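Local coordinates for phosphoribosyl-aminoimidazole carboxylase (Aspergillus clavatus, PDB 3K5I), which probably carboxylates 5-aminoimidazole ribonucleotide to its N5-carboxy form at the expense of ATP, a step of purine biosynthesis, as an ATP-grasp enzyme, at residues 35-40 against 60-65. Numbering follows the deposited sequence.
Sequences LGRMLV and AKQISA. With AIR (5-aminoimidazole ribonucleotide), chain I.
The methyl group of Ala60 is pressed against the backbone of a helix: its CB lies 3.4 Å from both Gly36 C and Arg37 N. The lack of a side chain at Gly36 probably allows so close an approach. On the next turn Val40 points at the loop and spreads its two methyls over it, CG2 reaching Ala60 CB at 3.8 Å and CG1 reaching Ser64 CB at 3.7 Å. Ile63 fills the space between Val40 and Arg37; its CD1 rests 3.7 Å from Arg37 O.

Helix 34-46 follows the first strand of a Rossmann-like parallel sheet, and Gly36 would be the last glycine of a GxGxxG-type turn; residues 60-65 belong to the loop after the second strand, 49-54. At the start of the helix segment, Leu35 N donates a nearly straight bond (163°) of 2.8 Å to the ribose O2' of AIR, while the Leu35 side chain turns from the loop toward the ligand.

Arg37 leaves the helix with CG anti to its own N (chi1 -171°) and is extended as far as NE, crossing Ile63 at about a right angle. Ile63 CG2 sits 3.7 Å above one face of the Arg37 guanidinium, toward its rim. Gln62 OE1 lies at the guanidinium edge, in plane but 3.6 Å from Arg37 NH1, whose hydrogen bond goes instead to Pro59 O; the Gln62 amide stands perpendicular to the guanidinium, and its NE2 is hydrogen-bonded to Asn57 O. Asn47 of the second subunit packs on Arg37, and its Asn44 on Ile63.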
loop_
_atom_site.group_PDB
_atom_site.type_symbol
_atom_site.label_atom_id
_atom_site.label_comp_id
_atom_site.label_asym_id
_atom_site.label_seq_id
_atom_site.Cartn_x
_atom_site.Cartn_y
_atom_site.Cartn_z
ATOM N N LEU A 35 -13.857 -0.831 0.909
ATOM C CA LEU A 35 -13.430 -2.180 0.554
ATOM C C LEU A 35 -13.016 -2.157 -0.895
ATOM O O LEU A 35 -11.976 -2.666 -1.266
ATOM C CB LEU A 35 -14.553 -3.207 0.822
ATOM C CG LEU A 35 -14.857 -3.538 2.285
ATOM C CD1 LEU A 35 -15.877 -4.686 2.366
ATOM C CD2 LEU A 35 -13.601 -3.853 3.178
ATOM N N GLY A 36 -13.904 -1.590 -1.703
ATOM C CA GLY A 36 -13.728 -1.498 -3.119
ATOM C C GLY A 36 -12.495 -0.727 -3.213
ATOM O O GLY A 36 -11.709 -1.070 -4.084
ATOM N N ARG A 37 -12.282 0.246 -2.340
ATOM C CA ARG A 37 -10.993 0.967 -2.544
ATOM C C ARG A 37 -9.691 0.190 -2.282
ATOM O O ARG A 37 -8.628 0.393 -2.891
ATOM C CB ARG A 37 -11.032 2.254 -1.718
ATOM C CG ARG A 37 -9.895 3.240 -1.945
ATOM C CD ARG A 37 -9.919 4.298 -0.829
ATOM N NE ARG A 37 -8.803 5.268 -0.779
ATOM C CZ ARG A 37 -8.937 6.540 -1.147
ATOM N NH1 ARG A 37 -10.092 6.964 -1.655
ATOM N NH2 ARG A 37 -7.916 7.368 -1.012
ATOM N N MET A 38 -9.718 -0.665 -1.277
ATOM C CA MET A 38 -8.531 -1.430 -0.977
ATOM C C MET A 38 -8.361 -2.388 -2.135
ATOM O O MET A 38 -7.244 -2.689 -2.586
ATOM C CB MET A 38 -8.630 -2.125 0.390
ATOM C CG MET A 38 -8.245 -1.025 1.347
ATOM S SD MET A 38 -8.264 -1.400 3.094
ATOM C CE MET A 38 -9.881 -1.565 3.339
ATOM N N LEU A 39 -9.484 -2.843 -2.665
ATOM C CA LEU A 39 -9.338 -3.730 -3.817
ATOM C C LEU A 39 -8.605 -3.014 -4.969
ATOM O O LEU A 39 -7.709 -3.605 -5.557
ATOM C CB LEU A 39 -10.669 -4.372 -4.237
ATOM C CG LEU A 39 -10.469 -5.594 -5.152
ATOM C CD1 LEU A 39 -10.000 -6.932 -4.540
ATOM C CD2 LEU A 39 -11.681 -5.835 -6.035
ATOM N N VAL A 40 -8.974 -1.767 -5.285
ATOM C CA VAL A 40 -8.344 -0.960 -6.345
ATOM C C VAL A 40 -6.898 -0.716 -5.971
ATOM O O VAL A 40 -6.013 -0.866 -6.808
ATOM C CB VAL A 40 -9.085 0.383 -6.641
ATOM C CG1 VAL A 40 -8.619 1.090 -7.988
ATOM C CG2 VAL A 40 -10.554 0.067 -6.797
ATOM N N ALA A 60 -13.437 4.398 -4.059
ATOM C CA ALA A 60 -12.685 3.591 -5.014
ATOM C C ALA A 60 -12.416 4.219 -6.363
ATOM O O ALA A 60 -11.395 3.999 -7.006
ATOM C CB ALA A 60 -13.209 2.094 -5.057
ATOM N N LYS A 61 -13.352 5.062 -6.752
ATOM C CA LYS A 61 -13.262 5.778 -8.013
ATOM C C LYS A 61 -12.163 6.809 -7.867
ATOM O O LYS A 61 -11.417 6.999 -8.821
ATOM C CB LYS A 61 -14.588 6.485 -8.260
ATOM C CG LYS A 61 -15.726 5.507 -8.516
ATOM C CD LYS A 61 -16.851 6.432 -9.124
ATOM C CE LYS A 61 -17.874 5.586 -9.903
ATOM N NZ LYS A 61 -19.164 5.622 -9.228
ATOM N N GLN A 62 -12.085 7.383 -6.660
ATOM C CA GLN A 62 -11.109 8.364 -6.257
ATOM C C GLN A 62 -9.660 8.042 -6.585
ATOM O O GLN A 62 -8.864 8.997 -6.783
ATOM C CB GLN A 62 -11.269 8.773 -4.811
ATOM C CG GLN A 62 -12.625 9.370 -4.548
ATOM C CD GLN A 62 -12.681 9.814 -3.097
ATOM O OE1 GLN A 62 -11.668 10.103 -2.431
ATOM N NE2 GLN A 62 -13.880 9.802 -2.561
ATOM N N ILE A 63 -9.359 6.750 -6.742
ATOM C CA ILE A 63 -7.978 6.286 -7.054
ATOM C C ILE A 63 -7.854 5.425 -8.304
ATOM O O ILE A 63 -7.009 4.538 -8.406
ATOM C CB ILE A 63 -7.309 5.573 -5.818
ATOM C CG1 ILE A 63 -8.100 4.302 -5.405
ATOM C CG2 ILE A 63 -7.374 6.508 -4.596
ATOM C CD1 ILE A 63 -7.166 3.281 -4.745
ATOM N N SER A 64 -8.720 5.690 -9.266
ATOM C CA SER A 64 -8.737 4.938 -10.497
ATOM C C SER A 64 -9.288 5.936 -11.529
ATOM O O SER A 64 -10.488 5.991 -11.809
ATOM C CB SER A 64 -9.772 3.829 -10.265
ATOM O OG SER A 64 -10.107 3.135 -11.459
ATOM N N ALA A 65 -8.406 6.748 -12.099
ATOM C CA ALA A 65 -8.807 7.777 -13.054
ATOM C C ALA A 65 -8.919 7.255 -14.466
ATOM O O ALA A 65 -7.946 7.415 -15.204
ATOM C CB ALA A 65 -7.733 8.881 -13.059
HETATM N N1 AIR I . -18.827 -2.755 3.468
HETATM C C2 AIR I . -19.545 -3.656 2.738
HETATM N N3 AIR I . -20.287 -4.502 3.449
HETATM C C4 AIR I . -19.985 -4.142 4.750
HETATM C C5 AIR I . -19.100 -3.067 4.791
HETATM N N6 AIR I . -18.559 -2.383 5.848
HETATM C "C1'" AIR I . -17.966 -1.606 3.103
HETATM C "C2'" AIR I . -17.798 -1.414 1.579
HETATM C "C3'" AIR I . -19.176 -0.762 1.375
HETATM C "C4'" AIR I . -19.095 0.305 2.470
HETATM O "O4'" AIR I . -18.689 -0.494 3.599
HETATM O "O2'" AIR I . -16.659 -0.691 1.069
HETATM O "O3'" AIR I . -19.307 -0.347 0.033
HETATM C "C5'" AIR I . -19.585 1.723 2.694
HETATM O "O5'" AIR I . -20.212 1.923 3.993
HETATM P P AIR I . -20.854 3.370 4.315
HETATM O O6 AIR I . -20.139 4.035 5.613
HETATM O O7 AIR I . -22.293 3.046 4.525
HETATM O O8 AIR I . -20.605 4.244 3.107
#